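Local coordinates for protein type I polyketide synthase PikAII (Streptomyces venezuelae, PDB 3QP9) that probably reduces, with NADPH, the beta-keto group of a growing polyketide chain as a C2-type ketoreductase, a type also linked to epimerization, at residues Trp28-Asp33 with Val491-Phe496; Arg382-Ala387 with Asp432-Thr437. All coordinates share one frame; numbering follows the deposited sequence.

Interaction 1. Residues Trp28-Asp33 with Val491-Phe496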
ATOM      1  N   TRP A  28       7.196 -15.399 -11.697  1.00 31.60           N
ATOM      2  CA  TRP A  28       7.310 -14.239 -10.775  1.00 29.85           C
ATOM      3  C   TRP A  28       5.963 -13.511 -10.539  1.00 27.96           C
ATOM      4  O   TRP A  28       5.956 -12.543  -9.806  1.00 24.96           O
ATOM      5  CB  TRP A  28       8.301 -13.179 -11.325  1.00 28.31           C
ATOM      6  CG  TRP A  28       9.695 -13.654 -11.536  1.00 29.25           C
ATOM      7  CD1 TRP A  28      10.231 -14.848 -11.186  1.00 28.14           C
ATOM      8  CD2 TRP A  28      10.762 -12.875 -12.064  1.00 25.74           C
ATOM      9  NE1 TRP A  28      11.548 -14.889 -11.574  1.00 30.30           N
ATOM     10  CE2 TRP A  28      11.916 -13.671 -12.047  1.00 30.30           C
ATOM     11  CE3 TRP A  28      10.841 -11.588 -12.611  1.00 28.99           C
ATOM     12  CZ2 TRP A  28      13.178 -13.211 -12.523  1.00 30.44           C
ATOM     13  CZ3 TRP A  28      12.102 -11.126 -13.065  1.00 32.02           C
ATOM     14  CH2 TRP A  28      13.248 -11.949 -12.992  1.00 31.32           C
ATOM     15  N   ARG A  29       4.876 -13.909 -11.229  1.00 25.55           N
ATOM     16  CA  ARG A  29       3.607 -13.193 -11.086  1.00 25.14           C
ATOM     17  C   ARG A  29       2.729 -13.663  -9.943  1.00 24.81           C
ATOM     18  O   ARG A  29       2.435 -14.843  -9.834  1.00 24.37           O
ATOM     19  CB  ARG A  29       2.789 -13.281 -12.424  1.00 24.63           C
ATOM     20  CG  ARG A  29       3.484 -12.727 -13.610  1.00 25.71           C
ATOM     21  CD  ARG A  29       2.662 -13.159 -14.944  1.00 26.83           C
ATOM     22  NE  ARG A  29       1.227 -12.928 -14.725  1.00 25.58           N
ATOM     23  CZ  ARG A  29       0.631 -11.729 -14.813  1.00 31.32           C
ATOM     24  NH1 ARG A  29      -0.681 -11.612 -14.607  1.00 29.90           N
ATOM     25  NH2 ARG A  29       1.305 -10.653 -15.251  1.00 25.59           N
ATOM     26  N   TYR A  30       2.354 -12.726  -9.019  1.00 25.69           N
ATOM     27  CA  TYR A  30       1.487 -13.019  -7.857  1.00 21.51           C
ATOM     28  C   TYR A  30       0.421 -12.012  -7.839  1.00 20.65           C
ATOM     29  O   TYR A  30       0.562 -10.949  -8.501  1.00 19.56           O
ATOM     30  CB  TYR A  30       2.258 -12.971  -6.497  1.00 20.82           C
ATOM     31  CG  TYR A  30       3.381 -13.986  -6.514  1.00 24.14           C
ATOM     32  CD1 TYR A  30       4.622 -13.654  -7.057  1.00 24.12           C
ATOM     33  CD2 TYR A  30       3.144 -15.292  -6.178  1.00 28.06           C
ATOM     34  CE1 TYR A  30       5.695 -14.599  -7.149  1.00 27.52           C
ATOM     35  CE2 TYR A  30       4.237 -16.264  -6.213  1.00 25.46           C
ATOM     36  CZ  TYR A  30       5.462 -15.873  -6.741  1.00 23.52           C
ATOM     37  OH  TYR A  30       6.455 -16.802  -6.797  1.00 27.21           O
ATOM     38  N   ARG A  31      -0.649 -12.270  -7.095  1.00 20.87           N
ATOM     39  CA  ARG A  31      -1.607 -11.160  -6.910  1.00 21.85           C
ATOM     40  C   ARG A  31      -2.280 -11.368  -5.629  1.00 21.35           C
ATOM     41  O   ARG A  31      -2.265 -12.500  -5.064  1.00 23.26           O
ATOM     42  CB  ARG A  31      -2.669 -11.210  -8.061  1.00 23.78           C
ATOM     43  CG  ARG A  31      -3.408 -12.611  -8.208  1.00 30.61           C
ATOM     44  CD  ARG A  31      -4.832 -12.594  -8.960  1.00 38.75           C
ATOM     45  NE  ARG A  31      -4.962 -13.837  -9.704  1.00 45.40           N
ATOM     46  CZ  ARG A  31      -5.594 -14.948  -9.337  1.00 49.52           C
ATOM     47  NH1 ARG A  31      -5.534 -15.992 -10.146  1.00 55.47           N
ATOM     48  NH2 ARG A  31      -6.309 -15.047  -8.238  1.00 49.68           N
ATOM     49  N   ILE A  32      -3.049 -10.379  -5.198  1.00 22.76           N
ATOM     50  CA  ILE A  32      -3.822 -10.498  -3.945  1.00 23.97           C
ATOM     51  C   ILE A  32      -5.247 -10.998  -4.171  1.00 25.63           C
ATOM     52  O   ILE A  32      -5.947 -10.483  -4.990  1.00 26.82           O
ATOM     53  CB  ILE A  32      -3.804  -9.162  -3.102  1.00 23.58           C
ATOM     54  CG1 ILE A  32      -2.402  -8.933  -2.448  1.00 21.15           C
ATOM     55  CG2 ILE A  32      -4.890  -9.130  -1.938  1.00 27.68           C
ATOM     56  CD1 ILE A  32      -2.018  -9.964  -1.390  1.00 22.66           C
ATOM     57  N   ASP A  33      -5.653 -12.079  -3.502  1.00 24.71           N
ATOM     58  CA  ASP A  33      -7.046 -12.567  -3.708  1.00 29.02           C
ATOM     59  C   ASP A  33      -7.714 -12.490  -2.333  1.00 26.27           C
ATOM     60  O   ASP A  33      -7.018 -12.388  -1.321  1.00 24.25           O
ATOM     61  CB  ASP A  33      -7.038 -14.019  -4.219  1.00 28.86           C
ATOM     62  CG  ASP A  33      -8.070 -14.232  -5.275  1.00 41.91           C
ATOM     63  OD1 ASP A  33      -7.735 -14.866  -6.316  1.00 49.45           O
ATOM     64  OD2 ASP A  33      -9.216 -13.701  -5.116  1.00 51.60           O
ATOM     65  N   VAL A 491      10.957 -15.211  -5.767  1.00 29.57           N
ATOM     66  CA  VAL A 491      10.902 -15.623  -4.386  1.00 31.24           C
ATOM     67  C   VAL A 491      11.159 -17.152  -4.321  1.00 32.95           C
ATOM     68  O   VAL A 491      10.522 -17.928  -5.052  1.00 32.82           O
ATOM     69  CB  VAL A 491       9.503 -15.304  -3.759  1.00 30.37           C
ATOM     70  CG1 VAL A 491       9.608 -15.466  -2.218  1.00 31.46           C
ATOM     71  CG2 VAL A 491       9.019 -13.869  -4.070  1.00 29.15           C
ATOM     72  N   ASP A 492      12.153 -17.571  -3.536  1.00 32.83           N
ATOM     73  CA  ASP A 492      12.269 -18.969  -3.097  1.00 34.38           C
ATOM     74  C   ASP A 492      11.426 -19.075  -1.816  1.00 33.19           C
ATOM     75  O   ASP A 492      11.890 -18.745  -0.738  1.00 31.64           O
ATOM     76  CB  ASP A 492      13.747 -19.320  -2.812  1.00 35.10           C
ATOM     77  CG  ASP A 492      13.937 -20.695  -2.166  1.00 38.98           C
ATOM     78  OD1 ASP A 492      13.023 -21.568  -2.062  1.00 37.91           O
ATOM     79  OD2 ASP A 492      15.063 -20.894  -1.692  1.00 45.43           O
ATOM     80  N   TRP A 493      10.200 -19.572  -1.970  1.00 31.95           N
ATOM     81  CA  TRP A 493       9.258 -19.701  -0.865  1.00 33.41           C
ATOM     82  C   TRP A 493       9.715 -20.627   0.271  1.00 35.62           C
ATOM     83  O   TRP A 493       9.322 -20.436   1.394  1.00 35.22           O
ATOM     84  CB  TRP A 493       7.853 -20.115  -1.418  1.00 33.26           C
ATOM     85  CG  TRP A 493       7.309 -19.035  -2.323  1.00 29.47           C
ATOM     86  CD1 TRP A 493       7.207 -19.047  -3.680  1.00 27.47           C
ATOM     87  CD2 TRP A 493       6.861 -17.745  -1.900  1.00 28.90           C
ATOM     88  NE1 TRP A 493       6.677 -17.876  -4.133  1.00 28.04           N
ATOM     89  CE2 TRP A 493       6.460 -17.045  -3.062  1.00 26.04           C
ATOM     90  CE3 TRP A 493       6.691 -17.137  -0.628  1.00 26.44           C
ATOM     91  CZ2 TRP A 493       5.962 -15.727  -3.015  1.00 28.50           C
ATOM     92  CZ3 TRP A 493       6.176 -15.808  -0.580  1.00 28.92           C
ATOM     93  CH2 TRP A 493       5.797 -15.149  -1.754  1.00 26.12           C
ATOM     94  N   SER A 494      10.546 -21.632  -0.052  1.00 37.34           N
ATOM     95  CA  SER A 494      11.069 -22.528   0.960  1.00 38.78           C
ATOM     96  C   SER A 494      11.959 -21.739   1.996  1.00 38.14           C
ATOM     97  O   SER A 494      12.067 -22.159   3.161  1.00 38.79           O
ATOM     98  CB  SER A 494      11.753 -23.737   0.283  1.00 39.33           C
ATOM     99  OG  SER A 494      13.002 -23.387  -0.330  1.00 42.10           O
ATOM    100  N   SER A 495      12.537 -20.588   1.594  1.00 35.56           N
ATOM    101  CA  SER A 495      13.286 -19.718   2.526  1.00 36.01           C
ATOM    102  C   SER A 495      12.423 -18.601   3.017  1.00 34.16           C
ATOM    103  O   SER A 495      12.454 -18.256   4.183  1.00 31.90           O
ATOM    104  CB  SER A 495      14.534 -19.127   1.893  1.00 36.71           C
ATOM    105  OG  SER A 495      15.378 -20.219   1.549  1.00 43.17           O
ATOM    106  N   PHE A 496      11.593 -18.066   2.123  1.00 33.32           N
ATOM    107  CA  PHE A 496      10.791 -16.928   2.501  1.00 31.57           C
ATOM    108  C   PHE A 496       9.705 -17.198   3.537  1.00 31.24           C
ATOM    109  O   PHE A 496       9.546 -16.417   4.452  1.00 31.48           O
ATOM    110  CB  PHE A 496      10.204 -16.238   1.256  1.00 30.38           C
ATOM    111  CG  PHE A 496       9.515 -14.896   1.574  1.00 32.71           C
ATOM    112  CD1 PHE A 496      10.170 -13.688   1.368  1.00 29.05           C
ATOM    113  CD2 PHE A 496       8.192 -14.889   2.091  1.00 31.77           C
ATOM    114  CE1 PHE A 496       9.502 -12.475   1.708  1.00 36.25           C
ATOM    115  CE2 PHE A 496       7.508 -13.729   2.443  1.00 33.59           C
ATOM    116  CZ  PHE A 496       8.140 -12.487   2.222  1.00 35.45           C
TER
HETATM  117  O   HOH W   1       8.832 -15.813  -7.716  1.00 33.31           O

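Interaction 2. Residues Arg382-Ala387 with Asp432-Thr437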
ATOM      1  N   ARG A 382      -5.191  12.552 -10.544  1.00 33.90           N
ATOM      2  CA  ARG A 382      -6.167  13.671 -10.641  1.00 36.01           C
ATOM      3  C   ARG A 382      -6.119  14.504 -11.942  1.00 37.78           C
ATOM      4  O   ARG A 382      -7.146  14.631 -12.643  1.00 37.13           O
ATOM      5  CB  ARG A 382      -6.136  14.603  -9.428  1.00 36.05           C
ATOM      6  CG  ARG A 382      -7.204  15.696  -9.554  1.00 40.52           C
ATOM      7  CD  ARG A 382      -7.377  16.425  -8.223  1.00 44.34           C
ATOM      8  NE  ARG A 382      -6.213  17.238  -7.810  1.00 45.21           N
ATOM      9  CZ  ARG A 382      -5.915  18.448  -8.303  1.00 46.87           C
ATOM     10  NH1 ARG A 382      -4.866  19.131  -7.838  1.00 46.68           N
ATOM     11  NH2 ARG A 382      -6.664  18.993  -9.254  1.00 45.90           N
ATOM     12  N   LEU A 383      -4.965  15.057 -12.293  1.00 38.20           N
ATOM     13  CA  LEU A 383      -4.894  15.868 -13.549  1.00 39.40           C
ATOM     14  C   LEU A 383      -5.215  15.105 -14.833  1.00 40.81           C
ATOM     15  O   LEU A 383      -5.799  15.682 -15.787  1.00 42.20           O
ATOM     16  CB  LEU A 383      -3.521  16.551 -13.662  1.00 38.31           C
ATOM     17  CG  LEU A 383      -3.165  17.327 -12.386  1.00 41.37           C
ATOM     18  CD1 LEU A 383      -1.653  17.566 -12.346  1.00 40.29           C
ATOM     19  CD2 LEU A 383      -3.976  18.647 -12.315  1.00 41.91           C
ATOM     20  N   LEU A 384      -4.831  13.824 -14.883  1.00 39.63           N
ATOM     21  CA  LEU A 384      -5.155  12.961 -16.030  1.00 40.33           C
ATOM     22  C   LEU A 384      -6.629  12.614 -16.077  1.00 41.59           C
ATOM     23  O   LEU A 384      -7.187  12.407 -17.165  1.00 42.14           O
ATOM     24  CB  LEU A 384      -4.353  11.662 -16.034  1.00 37.37           C
ATOM     25  CG  LEU A 384      -2.827  11.749 -16.266  1.00 42.17           C
ATOM     26  CD1 LEU A 384      -2.160  10.390 -16.365  1.00 37.16           C
ATOM     27  CD2 LEU A 384      -2.466  12.631 -17.490  1.00 40.67           C
ATOM     28  N   ARG A 385      -7.231  12.487 -14.897  1.00 43.64           N
ATOM     29  CA  ARG A 385      -8.668  12.252 -14.751  1.00 46.08           C
ATOM     30  C   ARG A 385      -9.349  13.503 -15.302  1.00 46.56           C
ATOM     31  O   ARG A 385     -10.231  13.412 -16.160  1.00 46.22           O
ATOM     32  CB  ARG A 385      -9.011  11.986 -13.252  1.00 46.97           C
ATOM     33  CG  ARG A 385      -9.787  10.642 -12.967  1.00 52.51           C
ATOM     34  CD  ARG A 385      -9.688  10.038 -11.508  1.00 56.79           C
ATOM     35  NE  ARG A 385      -9.246  10.947 -10.435  1.00 63.74           N
ATOM     36  CZ  ARG A 385      -9.914  12.007  -9.942  1.00 64.85           C
ATOM     37  NH1 ARG A 385     -11.107  12.384 -10.426  1.00 65.05           N
ATOM     38  NH2 ARG A 385      -9.358  12.717  -8.961  1.00 63.45           N
ATOM     39  N   GLU A 386      -8.895  14.670 -14.837  1.00 47.93           N
ATOM     40  CA  GLU A 386      -9.489  15.974 -15.162  1.00 50.66           C
ATOM     41  C   GLU A 386      -9.349  16.345 -16.669  1.00 53.01           C
ATOM     42  O   GLU A 386     -10.152  17.109 -17.211  1.00 53.89           O
ATOM     43  CB  GLU A 386      -8.993  17.069 -14.160  1.00 50.37           C
ATOM     44  CG  GLU A 386      -9.911  17.187 -12.880  1.00 52.38           C
ATOM     45  CD  GLU A 386      -9.300  17.856 -11.582  1.00 54.84           C
ATOM     46  OE1 GLU A 386      -9.797  17.574 -10.439  1.00 51.92           O
ATOM     47  OE2 GLU A 386      -8.372  18.686 -11.711  1.00 53.24           O
ATOM     48  N   ALA A 387      -8.360  15.757 -17.349  1.00 54.49           N
ATOM     49  CA  ALA A 387      -8.199  15.931 -18.774  1.00 56.52           C
ATOM     50  C   ALA A 387      -9.063  14.933 -19.573  1.00 58.10           C
ATOM     51  O   ALA A 387      -8.906  14.824 -20.769  1.00 58.07           O
ATOM     52  CB  ALA A 387      -6.701  15.842 -19.197  1.00 55.82           C
ATOM     53  N   ASP A 432     -13.636   7.369 -16.774  1.00 52.72           N
ATOM     54  CA  ASP A 432     -13.113   7.739 -18.106  1.00 52.74           C
ATOM     55  C   ASP A 432     -11.619   7.489 -18.320  1.00 51.52           C
ATOM     56  O   ASP A 432     -11.084   7.793 -19.392  1.00 51.71           O
ATOM     57  CB  ASP A 432     -13.554   9.169 -18.526  1.00 53.63           C
ATOM     58  CG  ASP A 432     -15.003   9.197 -19.110  1.00 55.71           C
ATOM     59  OD1 ASP A 432     -15.960   9.034 -18.336  1.00 56.73           O
ATOM     60  OD2 ASP A 432     -15.175   9.352 -20.340  1.00 57.56           O
ATOM     61  N   GLY A 433     -10.953   6.909 -17.330  1.00 49.75           N
ATOM     62  CA  GLY A 433      -9.487   6.800 -17.384  1.00 47.60           C
ATOM     63  C   GLY A 433      -8.932   7.786 -16.374  1.00 46.18           C
ATOM     64  O   GLY A 433      -9.722   8.399 -15.658  1.00 48.26           O
ATOM     65  N   PRO A 434      -7.594   7.879 -16.235  1.00 43.24           N
ATOM     66  CA  PRO A 434      -6.632   6.983 -16.888  1.00 40.59           C
ATOM     67  C   PRO A 434      -6.818   5.546 -16.364  1.00 39.91           C
ATOM     68  O   PRO A 434      -7.344   5.327 -15.250  1.00 39.09           O
ATOM     69  CB  PRO A 434      -5.279   7.540 -16.413  1.00 41.51           C
ATOM     70  CG  PRO A 434      -5.536   8.196 -15.072  1.00 39.94           C
ATOM     71  CD  PRO A 434      -6.950   8.761 -15.236  1.00 42.50           C
ATOM     72  N   THR A 435      -6.335   4.561 -17.100  1.00 37.94           N
ATOM     73  CA  THR A 435      -6.397   3.212 -16.616  1.00 36.39           C
ATOM     74  C   THR A 435      -5.139   3.046 -15.775  1.00 33.79           C
ATOM     75  O   THR A 435      -4.020   3.081 -16.309  1.00 33.24           O
ATOM     76  CB  THR A 435      -6.276   2.290 -17.790  1.00 37.83           C
ATOM     77  OG1 THR A 435      -7.400   2.517 -18.675  1.00 43.12           O
ATOM     78  CG2 THR A 435      -6.224   0.808 -17.324  1.00 36.72           C
ATOM     79  N   VAL A 436      -5.296   2.852 -14.478  1.00 31.87           N
ATOM     80  CA  VAL A 436      -4.112   2.760 -13.564  1.00 30.31           C
ATOM     81  C   VAL A 436      -3.702   1.317 -13.320  1.00 30.12           C
ATOM     82  O   VAL A 436      -4.580   0.463 -13.049  1.00 30.65           O
ATOM     83  CB  VAL A 436      -4.425   3.398 -12.254  1.00 30.12           C
ATOM     84  CG1 VAL A 436      -3.171   3.206 -11.216  1.00 31.11           C
ATOM     85  CG2 VAL A 436      -4.835   4.855 -12.475  1.00 30.92           C
ATOM     86  N   THR A 437      -2.404   0.998 -13.439  1.00 28.20           N
ATOM     87  CA  THR A 437      -1.918  -0.332 -13.064  1.00 26.61           C
ATOM     88  C   THR A 437      -0.931  -0.038 -11.972  1.00 27.72           C
ATOM     89  O   THR A 437      -0.159   0.919 -12.135  1.00 28.85           O
ATOM     90  CB  THR A 437      -1.221  -1.022 -14.276  1.00 26.52           C
ATOM     91  OG1 THR A 437      -2.203  -1.331 -15.289  1.00 28.02           O
ATOM     92  CG2 THR A 437      -0.523  -2.337 -13.894  1.00 26.45           C
TER

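Interaction 1. Residues Trp28-Asp33 with Val491-Phe496
Tyr30, on strand 29-36, meets Trp493 in the first turn of helix 493-501, and these two buried aromatics make the whole direct contact. The indole NE1 of Trp493 donates to Tyr30 OH at 2.9 Å, with an N-H...O angle of 163° and the oxygen close to the indole plane. The same edge of Trp493 leans onto one face of the phenol in an offset edge-to-face pair: the planes stand at 72°, and Trp493 CZ2 rides near the rim of the ring, 3.7 Å from Tyr30 CE2. Tyr30 CG lies anti to its carbonyl carbon (chi1 -59°), which sends the ring out from the strand with its hydroxyl at the indole N-H. Val491 CG1 covers the centre of an indole face, and Arg235 of strand 227-235 touches both aromatic side chains. The looser side is bridged by water: one molecule accepts from Tyr30 OH at 2.7 Å and from Val491 N at 2.9 Å, near the phenol plane. Farther out, exposed Asp492 caps the helix, its OD1 taking Ser494 OG at 2.5 Å and, weakly, Ser494 N. Beside strand 485-488, the last in the chain, which pairs with 29-36, the contact thus ties helix to strand. Tyr30 OH accepts from the indole and donates to the water, so the buried hydroxyl is used in both directions, which should fix its O-H direction.

Interaction 2. Residues Arg382-Ala387 with Asp432-Thr437
Leu384 and Arg385, near the C-terminal end of helix 363-386, pack on Pro434 and Gly433 in the turn that leads into strand 435-441. This is helix-on-sheet packing within the Rossmann-type fold of the ketoreductase domain, at the N-terminal end of that strand. Along the helix, Arg382 comes first and faces away from the turn; its NH2 forms a salt bridge with Glu386 OE2 at 3.0 Å, one helical turn on, with the carboxylate carbon near the guanidinium plane. Leu383 packs on Ala330 and Leu334 of helix 327-335. Leu384 is the buried residue that carries the apolar part: its CB sits 3.8 Å from Pro434 CG and 4.0 Å from Pro434 CD. Its side chain also touches Leu334, so it lies between the proline and helix 327-335. Arg385 follows at the exposed margin. Pro434 CD lies 3.8 Å from Arg385 N and 3.9 Å from Arg385 CA, so the proline ring rests against the helix backbone as well as against side chains. The chain of Arg385 bends at chi3 (18°), and its NE forms a salt bridge with Asp381 of the same helix, a residue that Pro434 also touches. The peptide before Pro434 is cis, and Gly433 has a positive phi (108°), where a CB would press on the preceding carbonyl oxygen; together they shape the turn that presents the proline to the helix. Across the exposed margin, the aliphatic CG of Arg385 lies 3.5 Å from Gly433 O.

How the interactions relate
Both contacts are mainly buried and join a helix to strand-bearing structure, but at separate places: their centres lie 30 Å apart and their nearest atoms about 9 Å, without touching. Interaction 1 brings the N-terminal strand 29-36 together with a helix near the C-terminus, whereas interaction 2 joins segments only 45 residues apart in sequence. Strand 485-488 lies between strands 29-36 and 435-441, and Asp483 just before it is shared: its carboxylate forms a salt bridge with Arg29, and its backbone O accepts from Thr437 OG1. Interaction 1 is polar and aromatic, with a water at its side; interaction 2 is van der Waals packing, shading to an exposed arginine at its margin.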